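Local coordinates for putative iron-uptake ABC transport system,periplasmic iron-binding protein (Campylobacter jejuni, PDB 3E13) that binds ferric iron and probably hands it, as the periplasmic component, to an ABC transporter for iron uptake, at residues A[53-64]-A[234-245]; A[103-111]-A[217-225]. All blocks are in the same frame, centred on the assembly; numbering follows the deposited sequence.

Contact 1: residues A[53-64]-A[234-245]; sequences ADIFITADISNL and NISGIAMTKSSK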
ATOM      1  N   ALA A  53     -22.576  -3.730  -0.594  1.00 12.96           N
ATOM      2  CA  ALA A  53     -21.241  -4.136  -0.111  1.00 12.73           C
ATOM      3  C   ALA A  53     -21.288  -4.918   1.165  1.00 11.21           C
ATOM      4  O   ALA A  53     -21.988  -4.573   2.136  1.00 13.08           O
ATOM      5  CB  ALA A  53     -20.343  -2.913   0.079  1.00 12.59           C
ATOM      6  N   ASP A  54     -20.448  -5.962   1.227  1.00  9.99           N
ATOM      7  CA  ASP A  54     -20.151  -6.695   2.434  1.00 10.51           C
ATOM      8  C   ASP A  54     -18.726  -6.453   2.966  1.00  9.20           C
ATOM      9  O   ASP A  54     -18.497  -6.516   4.168  1.00 10.84           O
ATOM     10  CB  ASP A  54     -20.262  -8.205   2.184  1.00  9.86           C
ATOM     11  CG  ASP A  54     -21.652  -8.626   1.803  1.00  9.75           C
ATOM     12  OD1 ASP A  54     -22.559  -8.426   2.632  1.00 13.49           O
ATOM     13  OD2 ASP A  54     -21.895  -9.116   0.698  1.00 11.21           O
ATOM     14  N   ILE A  55     -17.809  -6.149   2.054  1.00  9.30           N
ATOM     15  CA  ILE A  55     -16.375  -6.095   2.346  1.00 10.09           C
ATOM     16  C   ILE A  55     -15.783  -4.883   1.618  1.00  9.80           C
ATOM     17  O   ILE A  55     -16.104  -4.620   0.442  1.00  9.37           O
ATOM     18  CB  ILE A  55     -15.678  -7.421   1.886  1.00 10.23           C
ATOM     19  CG1 ILE A  55     -16.070  -8.608   2.777  1.00 11.20           C
ATOM     20  CG2 ILE A  55     -14.176  -7.236   1.723  1.00  8.69           C
ATOM     21  CD1 ILE A  55     -15.357  -8.658   4.095  1.00 11.55           C
ATOM     22  N   PHE A  56     -14.863  -4.217   2.326  1.00  9.26           N
ATOM     23  CA  PHE A  56     -14.030  -3.166   1.772  1.00  9.43           C
ATOM     24  C   PHE A  56     -12.584  -3.644   1.894  1.00  8.95           C
ATOM     25  O   PHE A  56     -12.124  -3.938   2.969  1.00 10.34           O
ATOM     26  CB  PHE A  56     -14.267  -1.832   2.533  1.00  9.34           C
ATOM     27  CG  PHE A  56     -13.499  -0.629   1.977  1.00  9.02           C
ATOM     28  CD1 PHE A  56     -13.370  -0.427   0.591  1.00  9.28           C
ATOM     29  CD2 PHE A  56     -12.922   0.319   2.831  1.00  8.02           C
ATOM     30  CE1 PHE A  56     -12.661   0.640   0.070  1.00 10.09           C
ATOM     31  CE2 PHE A  56     -12.260   1.423   2.319  1.00  9.81           C
ATOM     32  CZ  PHE A  56     -12.136   1.598   0.934  1.00  9.65           C
ATOM     33  N   ILE A  57     -11.887  -3.744   0.779  1.00 10.52           N
ATOM     34  CA  ILE A  57     -10.462  -4.083   0.754  1.00 11.32           C
ATOM     35  C   ILE A  57      -9.670  -2.888   0.208  1.00 10.47           C
ATOM     36  O   ILE A  57     -10.074  -2.263  -0.790  1.00 10.56           O
ATOM     37  CB  ILE A  57     -10.162  -5.320  -0.151  1.00 12.25           C
ATOM     38  CG1 ILE A  57     -11.091  -6.439   0.135  1.00 14.60           C
ATOM     39  CG2 ILE A  57      -8.705  -5.788   0.118  1.00 14.92           C
ATOM     40  CD1 ILE A  57     -10.844  -7.698  -0.760  1.00 12.94           C
ATOM     41  N   THR A  58      -8.571  -2.542   0.881  1.00 10.21           N
ATOM     42  CA  THR A  58      -7.696  -1.432   0.444  1.00  9.62           C
ATOM     43  C   THR A  58      -6.282  -1.919   0.288  1.00  9.71           C
ATOM     44  O   THR A  58      -5.926  -3.043   0.696  1.00  9.55           O
ATOM     45  CB  THR A  58      -7.641  -0.303   1.469  1.00 10.50           C
ATOM     46  OG1 THR A  58      -6.894  -0.777   2.599  1.00 10.59           O
ATOM     47  CG2 THR A  58      -9.020   0.147   1.935  1.00 11.35           C
ATOM     48  N   ALA A  59      -5.469  -1.053  -0.303  1.00  8.94           N
ATOM     49  CA  ALA A  59      -4.048  -1.241  -0.365  1.00  8.79           C
ATOM     50  C   ALA A  59      -3.355  -0.187   0.517  1.00  8.19           C
ATOM     51  O   ALA A  59      -2.244   0.257   0.244  1.00  9.20           O
ATOM     52  CB  ALA A  59      -3.605  -1.133  -1.824  1.00  9.58           C
ATOM     53  N   ASP A  60      -4.044   0.217   1.571  1.00  7.80           N
ATOM     54  CA  ASP A  60      -3.630   1.373   2.371  1.00  9.00           C
ATOM     55  C   ASP A  60      -4.310   1.430   3.717  1.00  8.47           C
ATOM     56  O   ASP A  60      -5.543   1.271   3.835  1.00  9.37           O
ATOM     57  CB  ASP A  60      -3.917   2.645   1.580  1.00  7.41           C
ATOM     58  CG  ASP A  60      -3.658   3.866   2.346  1.00  9.03           C
ATOM     59  OD1 ASP A  60      -4.625   4.701   2.545  1.00  8.56           O
ATOM     60  OD2 ASP A  60      -2.509   4.132   2.757  1.00 14.24           O
ATOM     61  N   ILE A  61      -3.530   1.702   4.749  1.00  8.09           N
ATOM     62  CA  ILE A  61      -4.093   1.879   6.102  1.00  8.72           C
ATOM     63  C   ILE A  61      -5.070   3.056   6.157  1.00  9.15           C
ATOM     64  O   ILE A  61      -6.143   2.931   6.748  1.00  9.08           O
ATOM     65  CB  ILE A  61      -3.003   2.046   7.220  1.00  9.89           C
ATOM     66  CG1 ILE A  61      -3.647   2.264   8.608  1.00  9.84           C
ATOM     67  CG2 ILE A  61      -1.999   3.190   6.907  1.00  9.80           C
ATOM     68  CD1 ILE A  61      -4.632   1.206   9.062  1.00 11.53           C
ATOM     69  N   SER A  62      -4.681   4.176   5.559  1.00  9.36           N
ATOM     70  CA  SER A  62      -5.458   5.390   5.802  1.00  8.60           C
ATOM     71  C   SER A  62      -6.856   5.313   5.201  1.00  9.73           C
ATOM     72  O   SER A  62      -7.815   5.798   5.798  1.00  9.65           O
ATOM     73  CB  SER A  62      -4.703   6.655   5.334  1.00  9.75           C
ATOM     74  OG  SER A  62      -3.438   6.752   6.011  1.00 11.76           O
ATOM     75  N   ASN A  63      -6.984   4.633   4.081  1.00  9.61           N
ATOM     76  CA  ASN A  63      -8.284   4.382   3.481  1.00  8.75           C
ATOM     77  C   ASN A  63      -9.215   3.581   4.407  1.00  9.40           C
ATOM     78  O   ASN A  63     -10.392   3.810   4.452  1.00  9.12           O
ATOM     79  CB  ASN A  63      -8.172   3.642   2.168  1.00  9.34           C
ATOM     80  CG  ASN A  63      -7.491   4.441   1.076  1.00  8.47           C
ATOM     81  OD1 ASN A  63      -6.872   3.886   0.160  1.00 10.59           O
ATOM     82  ND2 ASN A  63      -7.684   5.806   1.106  1.00  9.99           N
ATOM     83  N   LEU A  64      -8.673   2.586   5.107  1.00  8.57           N
ATOM     84  CA  LEU A  64      -9.447   1.854   6.084  1.00  7.91           C
ATOM     85  C   LEU A  64      -9.873   2.751   7.217  1.00  9.16           C
ATOM     86  O   LEU A  64     -11.006   2.674   7.649  1.00 10.13           O
ATOM     87  CB  LEU A  64      -8.624   0.673   6.659  1.00  7.43           C
ATOM     88  CG  LEU A  64      -8.396  -0.396   5.602  1.00  7.92           C
ATOM     89  CD1 LEU A  64      -7.186  -1.233   6.032  1.00 10.88           C
ATOM     90  CD2 LEU A  64      -9.625  -1.303   5.376  1.00  9.90           C
ATOM     91  N   ASN A 234       3.381   0.241   5.013  1.00  9.08           N
ATOM     92  CA  ASN A 234       1.947   0.417   4.871  1.00  8.07           C
ATOM     93  C   ASN A 234       1.356  -0.982   4.743  1.00  8.48           C
ATOM     94  O   ASN A 234       2.101  -1.979   4.588  1.00  9.06           O
ATOM     95  CB  ASN A 234       1.655   1.294   3.631  1.00  7.26           C
ATOM     96  CG  ASN A 234       0.253   1.913   3.628  1.00  8.53           C
ATOM     97  OD1 ASN A 234      -0.633   1.571   4.429  1.00  9.35           O
ATOM     98  ND2 ASN A 234       0.047   2.867   2.716  1.00  9.68           N
ATOM     99  N   ILE A 235       0.049  -1.112   4.930  1.00  8.76           N
ATOM    100  CA  ILE A 235      -0.638  -2.387   4.780  1.00  7.84           C
ATOM    101  C   ILE A 235      -1.650  -2.357   3.671  1.00  8.79           C
ATOM    102  O   ILE A 235      -2.169  -1.310   3.355  1.00  9.98           O
ATOM    103  CB  ILE A 235      -1.338  -2.800   6.120  1.00  8.52           C
ATOM    104  CG1 ILE A 235      -2.406  -1.745   6.568  1.00  9.16           C
ATOM    105  CG2 ILE A 235      -0.244  -3.078   7.170  1.00  9.49           C
ATOM    106  CD1 ILE A 235      -3.432  -2.252   7.570  1.00 11.78           C
ATOM    107  N   SER A 236      -1.956  -3.530   3.129  1.00  7.94           N
ATOM    108  CA  SER A 236      -3.197  -3.752   2.450  1.00  7.82           C
ATOM    109  C   SER A 236      -4.064  -4.389   3.561  1.00  8.26           C
ATOM    110  O   SER A 236      -3.575  -5.127   4.443  1.00  8.36           O
ATOM    111  CB  SER A 236      -3.052  -4.668   1.255  1.00  8.83           C
ATOM    112  OG  SER A 236      -4.281  -5.135   0.766  1.00 11.40           O
ATOM    113  N   GLY A 237      -5.346  -4.095   3.552  1.00  7.67           N
ATOM    114  CA  GLY A 237      -6.194  -4.604   4.595  1.00  7.58           C
ATOM    115  C   GLY A 237      -7.640  -4.675   4.237  1.00  8.28           C
ATOM    116  O   GLY A 237      -8.033  -4.382   3.115  1.00  7.95           O
ATOM    117  N   ILE A 238      -8.440  -5.084   5.216  1.00  8.68           N
ATOM    118  CA  ILE A 238      -9.796  -5.541   4.908  1.00  8.74           C
ATOM    119  C   ILE A 238     -10.717  -5.266   6.086  1.00  9.17           C
ATOM    120  O   ILE A 238     -10.302  -5.234   7.238  1.00  7.92           O
ATOM    121  CB  ILE A 238      -9.810  -7.070   4.537  1.00  7.84           C
ATOM    122  CG1 ILE A 238     -11.155  -7.539   3.958  1.00  7.89           C
ATOM    123  CG2 ILE A 238      -9.421  -7.920   5.732  1.00  8.89           C
ATOM    124  CD1 ILE A 238     -11.104  -8.839   3.223  1.00  8.99           C
ATOM    125  N   ALA A 239     -11.968  -4.984   5.757  1.00  8.97           N
ATOM    126  CA  ALA A 239     -13.014  -4.654   6.714  1.00  8.60           C
ATOM    127  C   ALA A 239     -14.377  -5.151   6.216  1.00  9.01           C
ATOM    128  O   ALA A 239     -14.603  -5.217   4.991  1.00  8.51           O
ATOM    129  CB  ALA A 239     -13.141  -3.140   6.863  1.00  9.17           C
ATOM    130  N   MET A 240     -15.249  -5.504   7.162  1.00  8.81           N
ATOM    131  CA  MET A 240     -16.669  -5.696   6.908  1.00  9.27           C
ATOM    132  C   MET A 240     -17.385  -4.366   6.950  1.00  8.91           C
ATOM    133  O   MET A 240     -17.161  -3.583   7.826  1.00  9.86           O
ATOM    134  CB  MET A 240     -17.250  -6.645   7.946  1.00  9.87           C
ATOM    135  CG  MET A 240     -18.696  -7.104   7.566  1.00  9.60           C
ATOM    136  SD  MET A 240     -19.383  -8.277   8.713  1.00 13.15           S
ATOM    137  CE  MET A 240     -19.618  -7.360  10.007  1.00 16.53           C
ATOM    138  N   THR A 241     -18.247  -4.132   5.989  1.00 10.01           N
ATOM    139  CA  THR A 241     -19.043  -2.906   5.974  1.00  9.99           C
ATOM    140  C   THR A 241     -20.245  -3.001   6.903  1.00 11.19           C
ATOM    141  O   THR A 241     -20.814  -4.086   7.102  1.00 12.20           O
ATOM    142  CB  THR A 241     -19.507  -2.571   4.577  1.00 10.06           C
ATOM    143  OG1 THR A 241     -20.173  -3.702   3.994  1.00 11.60           O
ATOM    144  CG2 THR A 241     -18.342  -2.296   3.677  1.00 12.41           C
ATOM    145  N   LYS A 242     -20.639  -1.853   7.445  1.00 11.71           N
ATOM    146  CA  LYS A 242     -21.824  -1.766   8.288  1.00 12.07           C
ATOM    147  C   LYS A 242     -23.078  -2.188   7.475  1.00 12.38           C
ATOM    148  O   LYS A 242     -24.053  -2.679   8.046  1.00 14.13           O
ATOM    149  CB  LYS A 242     -21.971  -0.314   8.791  1.00 12.32           C
ATOM    150  CG  LYS A 242     -23.102  -0.054   9.723  1.00 14.15           C
ATOM    151  CD  LYS A 242     -22.966   1.333  10.328  1.00 18.37           C
ATOM    152  CE  LYS A 242     -21.854   1.495  11.345  1.00 20.95           C
ATOM    153  NZ  LYS A 242     -21.814   2.993  11.708  1.00 24.37           N
ATOM    154  N   SER A 243     -23.006  -2.057   6.157  1.00 12.15           N
ATOM    155  CA  SER A 243     -24.108  -2.382   5.253  1.00 12.97           C
ATOM    156  C   SER A 243     -24.237  -3.866   4.965  1.00 13.31           C
ATOM    157  O   SER A 243     -25.235  -4.312   4.401  1.00 15.33           O
ATOM    158  CB  SER A 243     -23.917  -1.674   3.909  1.00 14.15           C
ATOM    159  OG  SER A 243     -22.733  -2.084   3.229  1.00 13.58           O
ATOM    160  N   SER A 244     -23.197  -4.631   5.315  1.00 12.03           N
ATOM    161  CA  SER A 244     -23.164  -6.062   5.025  1.00 11.96           C
ATOM    162  C   SER A 244     -24.392  -6.838   5.471  1.00 13.00           C
ATOM    163  O   SER A 244     -24.743  -6.823   6.683  1.00 13.40           O
ATOM    164  CB  SER A 244     -21.945  -6.726   5.713  1.00 12.53           C
ATOM    165  OG  SER A 244     -21.962  -8.071   5.326  1.00 12.54           O
ATOM    166  N   LYS A 245     -25.024  -7.514   4.486  1.00 16.01           N
ATOM    167  CA  LYS A 245     -26.130  -8.421   4.776  1.00 17.37           C
ATOM    168  C   LYS A 245     -25.702  -9.884   4.665  1.00 17.58           C
ATOM    169  O   LYS A 245     -26.499 -10.772   5.021  1.00 18.60           O
ATOM    170  CB  LYS A 245     -27.341  -8.151   3.847  1.00 17.93           C
ATOM    171  CG  LYS A 245     -27.938  -6.723   3.960  1.00 22.94           C
ATOM    172  CD  LYS A 245     -28.458  -6.396   5.342  1.00 29.37           C
ATOM    173  CE  LYS A 245     -29.882  -5.709   5.329  1.00 34.58           C
ATOM    174  NZ  LYS A 245     -30.888  -6.373   6.265  1.00 36.97           N
TER
HETATM  175  O   HOH W   1     -24.815  -7.122   1.598  1.00 25.14           O
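Asn234 OD1 is gripped twice: it accepts from Ile61 N at 2.9 Å, in the carbonyl plane and on a lone pair, and from the backbone N of Ile235. With CG anti to the backbone N (chi1 -162°), the same amide sends ND2 to Asp60 OD2 at 2.9 Å, meeting the anti lone pair with amide and carboxylate planes 81° apart. Asp60 OD2 is also hydrogen-bonded to the Thr146 hydroxyl, while Asp60 OD1 takes Asn63 N as the N-cap of helix 61-69. Thr58 O has two donors as well, Gly237 N and Ser236 OG, the hydroxyl 2.7 Å away. From this end, strand 55-58 runs antiparallel to 234-241 in the mixed sheet of this periplasmic binding protein, whose strand 3-8 flanks 55-58; Ala59, just beyond, approaches the iron ligands His11 and Tyr143. Ile238 CD1 lies 3.9 Å from Ile57 CG1, the two side chains running side by side, and Ile55 CG2 packs on Ile238 CG1. On the face carrying Thr58 and Ala239, Leu64 CD1 rests 3.8 Å from Gly237 CA. At the far end, Thr241 OG1 and Ser243 OG donate to Ala53 O from the same face of its plane, and Ser244 OG reaches Asp54 OD1 at 2.8 Å.

Contact 2: residues A[103-111]-A[217-225]; sequences ARIIAYNKN and NSLGIIFPN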
ATOM      1  N   ALA A 103       6.511  -2.000   1.742  1.00  8.26           N
ATOM      2  CA  ALA A 103       7.401  -0.928   2.120  1.00  7.69           C
ATOM      3  C   ALA A 103       7.517   0.065   0.945  1.00  7.56           C
ATOM      4  O   ALA A 103       7.636  -0.368  -0.206  1.00  8.87           O
ATOM      5  CB  ALA A 103       8.777  -1.500   2.471  1.00  7.66           C
ATOM      6  N   ARG A 104       7.452   1.369   1.249  1.00  8.79           N
ATOM      7  CA  ARG A 104       7.574   2.390   0.241  1.00  8.69           C
ATOM      8  C   ARG A 104       9.042   2.851   0.270  1.00  8.23           C
ATOM      9  O   ARG A 104       9.513   3.491   1.232  1.00  9.05           O
ATOM     10  CB  ARG A 104       6.583   3.528   0.467  1.00  8.77           C
ATOM     11  CG  ARG A 104       6.419   4.402  -0.763  1.00  9.39           C
ATOM     12  CD  ARG A 104       5.074   5.001  -0.855  1.00  7.17           C
ATOM     13  NE  ARG A 104       4.813   5.657  -2.135  1.00  8.70           N
ATOM     14  CZ  ARG A 104       4.483   5.029  -3.270  1.00  9.63           C
ATOM     15  NH1 ARG A 104       4.426   3.713  -3.297  1.00  9.52           N
ATOM     16  NH2 ARG A 104       4.257   5.693  -4.406  1.00 10.69           N
ATOM     17  N   ILE A 105       9.754   2.484  -0.789  1.00  8.11           N
ATOM     18  CA  ILE A 105      11.202   2.682  -0.858  1.00  8.23           C
ATOM     19  C   ILE A 105      11.587   3.633  -1.946  1.00  9.50           C
ATOM     20  O   ILE A 105      10.718   4.190  -2.656  1.00 11.23           O
ATOM     21  CB  ILE A 105      11.919   1.298  -0.997  1.00  8.35           C
ATOM     22  CG1 ILE A 105      11.434   0.501  -2.213  1.00 10.06           C
ATOM     23  CG2 ILE A 105      11.606   0.457   0.295  1.00 10.98           C
ATOM     24  CD1 ILE A 105      11.885   1.024  -3.559  1.00  9.14           C
ATOM     25  N   ILE A 106      12.884   3.855  -2.097  1.00  8.95           N
ATOM     26  CA  ILE A 106      13.373   4.726  -3.180  1.00  9.71           C
ATOM     27  C   ILE A 106      14.161   3.804  -4.117  1.00  9.70           C
ATOM     28  O   ILE A 106      15.118   3.142  -3.697  1.00  9.34           O
ATOM     29  CB  ILE A 106      14.242   5.852  -2.646  1.00  8.96           C
ATOM     30  CG1 ILE A 106      13.471   6.758  -1.695  1.00  9.94           C
ATOM     31  CG2 ILE A 106      14.817   6.715  -3.814  1.00 10.00           C
ATOM     32  CD1 ILE A 106      14.371   7.654  -0.820  1.00 10.70           C
ATOM     33  N   ALA A 107      13.739   3.732  -5.371  1.00  9.10           N
ATOM     34  CA  ALA A 107      14.376   2.838  -6.338  1.00  9.71           C
ATOM     35  C   ALA A 107      15.327   3.641  -7.227  1.00 10.36           C
ATOM     36  O   ALA A 107      15.027   4.798  -7.560  1.00  9.40           O
ATOM     37  CB  ALA A 107      13.337   2.081  -7.167  1.00 10.24           C
ATOM     38  N   TYR A 108      16.481   3.043  -7.554  1.00  9.53           N
ATOM     39  CA  TYR A 108      17.436   3.635  -8.518  1.00 10.80           C
ATOM     40  C   TYR A 108      17.749   2.614  -9.621  1.00 10.18           C
ATOM     41  O   TYR A 108      17.382   1.451  -9.500  1.00 10.00           O
ATOM     42  CB  TYR A 108      18.700   4.110  -7.830  1.00 10.14           C
ATOM     43  CG  TYR A 108      19.474   3.018  -7.156  1.00 11.46           C
ATOM     44  CD1 TYR A 108      20.571   2.442  -7.768  1.00 12.87           C
ATOM     45  CD2 TYR A 108      19.121   2.573  -5.899  1.00 11.20           C
ATOM     46  CE1 TYR A 108      21.272   1.436  -7.139  1.00 11.48           C
ATOM     47  CE2 TYR A 108      19.837   1.581  -5.265  1.00 10.67           C
ATOM     48  CZ  TYR A 108      20.888   0.992  -5.915  1.00 11.47           C
ATOM     49  OH  TYR A 108      21.627  -0.028  -5.293  1.00 13.42           O
ATOM     50  N   ASN A 109      18.452   3.055 -10.665  1.00  9.76           N
ATOM     51  CA  ASN A 109      18.857   2.170 -11.754  1.00 10.83           C
ATOM     52  C   ASN A 109      20.220   1.559 -11.427  1.00 11.50           C
ATOM     53  O   ASN A 109      21.264   2.231 -11.488  1.00 11.89           O
ATOM     54  CB  ASN A 109      18.908   2.960 -13.072  1.00 11.26           C
ATOM     55  CG  ASN A 109      18.977   2.072 -14.284  1.00 11.00           C
ATOM     56  OD1 ASN A 109      18.247   2.278 -15.298  1.00 15.28           O
ATOM     57  ND2 ASN A 109      19.827   1.098 -14.225  1.00  8.80           N
ATOM     58  N   LYS A 110      20.213   0.295 -11.038  1.00 11.42           N
ATOM     59  CA  LYS A 110      21.427  -0.376 -10.618  1.00 10.63           C
ATOM     60  C   LYS A 110      22.322  -0.787 -11.815  1.00 11.23           C
ATOM     61  O   LYS A 110      23.414  -1.345 -11.614  1.00 13.18           O
ATOM     62  CB  LYS A 110      21.066  -1.541  -9.698  1.00 11.65           C
ATOM     63  CG  LYS A 110      20.518  -2.710 -10.406  1.00 11.68           C
ATOM     64  CD  LYS A 110      20.183  -3.859  -9.456  1.00 15.04           C
ATOM     65  CE  LYS A 110      19.439  -4.941 -10.107  1.00 13.02           C
ATOM     66  NZ  LYS A 110      19.192  -6.169  -9.200  1.00 15.24           N
ATOM     67  N   ASN A 111      21.846  -0.546 -13.043  1.00 11.25           N
ATOM     68  CA  ASN A 111      22.662  -0.692 -14.239  1.00 12.17           C
ATOM     69  C   ASN A 111      23.306   0.619 -14.653  1.00 13.24           C
ATOM     70  O   ASN A 111      23.812   0.748 -15.760  1.00 15.59           O
ATOM     71  CB  ASN A 111      21.876  -1.410 -15.351  1.00 13.06           C
ATOM     72  CG  ASN A 111      21.446  -2.814 -14.919  1.00 15.62           C
ATOM     73  OD1 ASN A 111      22.151  -3.487 -14.111  1.00 21.22           O
ATOM     74  ND2 ASN A 111      20.323  -3.270 -15.427  1.00 21.38           N
ATOM     75  N   ASN A 217      14.241  -5.545 -13.698  1.00  8.91           N
ATOM     76  CA  ASN A 217      15.615  -6.057 -13.536  1.00  8.91           C
ATOM     77  C   ASN A 217      16.641  -4.913 -13.370  1.00  9.99           C
ATOM     78  O   ASN A 217      17.747  -5.148 -12.831  1.00 12.50           O
ATOM     79  CB  ASN A 217      16.039  -6.966 -14.688  1.00 10.24           C
ATOM     80  CG  ASN A 217      15.514  -8.406 -14.564  1.00  8.39           C
ATOM     81  OD1 ASN A 217      14.941  -8.789 -13.558  1.00 10.25           O
ATOM     82  ND2 ASN A 217      15.688  -9.199 -15.647  1.00  9.84           N
ATOM     83  N   SER A 218      16.286  -3.693 -13.775  1.00  9.41           N
ATOM     84  CA  SER A 218      17.135  -2.541 -13.653  1.00  9.55           C
ATOM     85  C   SER A 218      17.109  -1.875 -12.285  1.00 10.92           C
ATOM     86  O   SER A 218      17.894  -0.984 -12.038  1.00 11.16           O
ATOM     87  CB  SER A 218      16.769  -1.529 -14.743  1.00 10.14           C
ATOM     88  OG  SER A 218      15.589  -0.779 -14.401  1.00 10.86           O
ATOM     89  N   LEU A 219      16.178  -2.284 -11.412  1.00 10.14           N
ATOM     90  CA  LEU A 219      15.937  -1.570 -10.145  1.00 10.53           C
ATOM     91  C   LEU A 219      16.766  -2.044  -8.974  1.00 10.63           C
ATOM     92  O   LEU A 219      16.757  -3.238  -8.654  1.00 11.14           O
ATOM     93  CB  LEU A 219      14.463  -1.566  -9.794  1.00 10.97           C
ATOM     94  CG  LEU A 219      13.556  -1.051 -10.919  1.00 10.78           C
ATOM     95  CD1 LEU A 219      12.070  -1.294 -10.517  1.00 11.83           C
ATOM     96  CD2 LEU A 219      13.779   0.359 -11.235  1.00 11.46           C
ATOM     97  N   GLY A 220      17.474  -1.103  -8.341  1.00 10.83           N
ATOM     98  CA  GLY A 220      18.010  -1.279  -7.006  1.00 10.63           C
ATOM     99  C   GLY A 220      17.138  -0.586  -5.944  1.00 10.42           C
ATOM    100  O   GLY A 220      16.469   0.386  -6.236  1.00 10.80           O
ATOM    101  N   ILE A 221      17.196  -1.074  -4.711  1.00  9.79           N
ATOM    102  CA  ILE A 221      16.365  -0.547  -3.633  1.00 10.53           C
ATOM    103  C   ILE A 221      17.228   0.189  -2.630  1.00 10.16           C
ATOM    104  O   ILE A 221      18.202  -0.371  -2.104  1.00  9.75           O
ATOM    105  CB  ILE A 221      15.649  -1.687  -2.895  1.00 10.25           C
ATOM    106  CG1 ILE A 221      14.732  -2.438  -3.873  1.00 13.43           C
ATOM    107  CG2 ILE A 221      14.914  -1.117  -1.645  1.00 12.06           C
ATOM    108  CD1 ILE A 221      13.981  -3.665  -3.219  1.00 15.27           C
ATOM    109  N   ILE A 222      16.811   1.396  -2.294  1.00  9.82           N
ATOM    110  CA  ILE A 222      17.204   2.047  -1.037  1.00  8.62           C
ATOM    111  C   ILE A 222      16.071   1.881  -0.051  1.00  9.90           C
ATOM    112  O   ILE A 222      14.981   2.373  -0.295  1.00  9.72           O
ATOM    113  CB  ILE A 222      17.473   3.552  -1.280  1.00  8.62           C
ATOM    114  CG1 ILE A 222      18.606   3.743  -2.319  1.00 10.12           C
ATOM    115  CG2 ILE A 222      17.748   4.279  -0.006  1.00 11.83           C
ATOM    116  CD1 ILE A 222      18.681   5.101  -2.958  1.00 11.73           C
ATOM    117  N   PHE A 223      16.315   1.218   1.060  1.00  9.57           N
ATOM    118  CA  PHE A 223      15.382   1.234   2.176  1.00 10.14           C
ATOM    119  C   PHE A 223      15.611   2.513   2.989  1.00  9.87           C
ATOM    120  O   PHE A 223      16.651   2.645   3.636  1.00 10.02           O
ATOM    121  CB  PHE A 223      15.622  -0.000   3.036  1.00 10.56           C
ATOM    122  CG  PHE A 223      15.189  -1.278   2.364  1.00  9.29           C
ATOM    123  CD1 PHE A 223      16.113  -2.174   1.878  1.00 13.18           C
ATOM    124  CD2 PHE A 223      13.843  -1.580   2.257  1.00 10.71           C
ATOM    125  CE1 PHE A 223      15.701  -3.326   1.227  1.00 12.52           C
ATOM    126  CE2 PHE A 223      13.426  -2.753   1.630  1.00 12.29           C
ATOM    127  CZ  PHE A 223      14.376  -3.609   1.114  1.00 12.55           C
ATOM    128  N   PRO A 224      14.726   3.508   2.917  1.00  8.35           N
ATOM    129  CA  PRO A 224      15.048   4.762   3.568  1.00  8.74           C
ATOM    130  C   PRO A 224      15.131   4.660   5.085  1.00  9.26           C
ATOM    131  O   PRO A 224      14.473   3.835   5.727  1.00 10.11           O
ATOM    132  CB  PRO A 224      13.932   5.715   3.095  1.00  8.70           C
ATOM    133  CG  PRO A 224      13.475   5.085   1.798  1.00  8.70           C
ATOM    134  CD  PRO A 224      13.491   3.627   2.132  1.00  9.15           C
ATOM    135  N   ASN A 225      15.949   5.539   5.610  1.00  9.44           N
ATOM    136  CA  ASN A 225      16.055   5.836   7.036  1.00  9.01           C
ATOM    137  C   ASN A 225      16.678   4.731   7.885  1.00  9.70           C
ATOM    138  O   ASN A 225      16.331   4.583   9.059  1.00  9.73           O
ATOM    139  CB  ASN A 225      14.700   6.295   7.590  1.00  9.06           C
ATOM    140  CG  ASN A 225      14.250   7.641   7.017  1.00 10.54           C
ATOM    141  OD1 ASN A 225      13.926   7.728   5.849  1.00 10.40           O
ATOM    142  ND2 ASN A 225      14.213   8.689   7.866  1.00 11.45           N
TER
HETATM  143  O   HOH W   2      20.880  -0.526  -2.780  1.00 31.00           O
HETATM  144  O   HOH W   3      18.104  -7.583 -11.585  1.00 13.50           O
HETATM  145  O   HOH W   4      16.002  -5.827  -9.491  1.00 18.00           O
HETATM  146  O   HOH W   5      17.830  -5.066  -6.773  1.00 38.57           O
HETATM  147  O   HOH W   6      19.711  -6.490 -14.710  1.00 32.11           O
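A two-stranded antiparallel ladder joins the end of the long strand 97-109 to the short strand 219-222, with Tyr108 lying over Gly220. Gly220 CA sits over one face of the phenol ring, 4.0 Å from its centroid and offset toward the rim, a CH-pi contact that can come this close because Gly220 carries no side chain. Tyr108 places CG between its backbone N and carbonyl carbon (chi1 62°), which folds the ring across the neighbouring strand; CD2 then packs 3.8 Å from Ile222 CG1, and a water at the ring edge links OH to Ile221 O. Backbone bonds pair Tyr108 with Gly220 and Ile106 with Ile222, and Lys110 N extends the ladder to Ser218 O at 2.8 Å. In the mixed sheet, strand 193-197 also pairs with 97-109, and helices 179-188 and 198-205 cover Leu219. Toward the iron site, where Arg104 lies beside the ligand Tyr143 and is salt-bridged to Asp179, Ile105 CG2 meets Phe223 CD2 at 3.6 Å, the side chains alongside each other, while Ile221 CG2 lies over the centre of the Phe223 ring. Pro224 CG touches Ile106 CD1 at 3.8 Å. At the outer end, the extended Lys110 chain brings CE to 3.2 Å from Asn217 O, and NZ reaches Asn217 O and Leu219 O through three waters.

From the N terminus, segment 53-64 comes first and waits for its partner 234-245, so contact 1 closes a long loop with 169 residues between its segments. Contact 2 nests inside that loop: 103-111 and 217-225 pair across 105 intervening residues, about half of them helical. After strand 219-222 a loop leads to the next strand, 233-241. Strand 97-109 pairs with both of these, so the two contacts share one sheet although their centres lie about 29 Å apart, on opposite sides of the chain's centre. The long strands 97-109 and 233-241 thus run between the two lobes, consistent with the hinge of a periplasmic binding protein, with ferric iron bound in the cleft between the lobes.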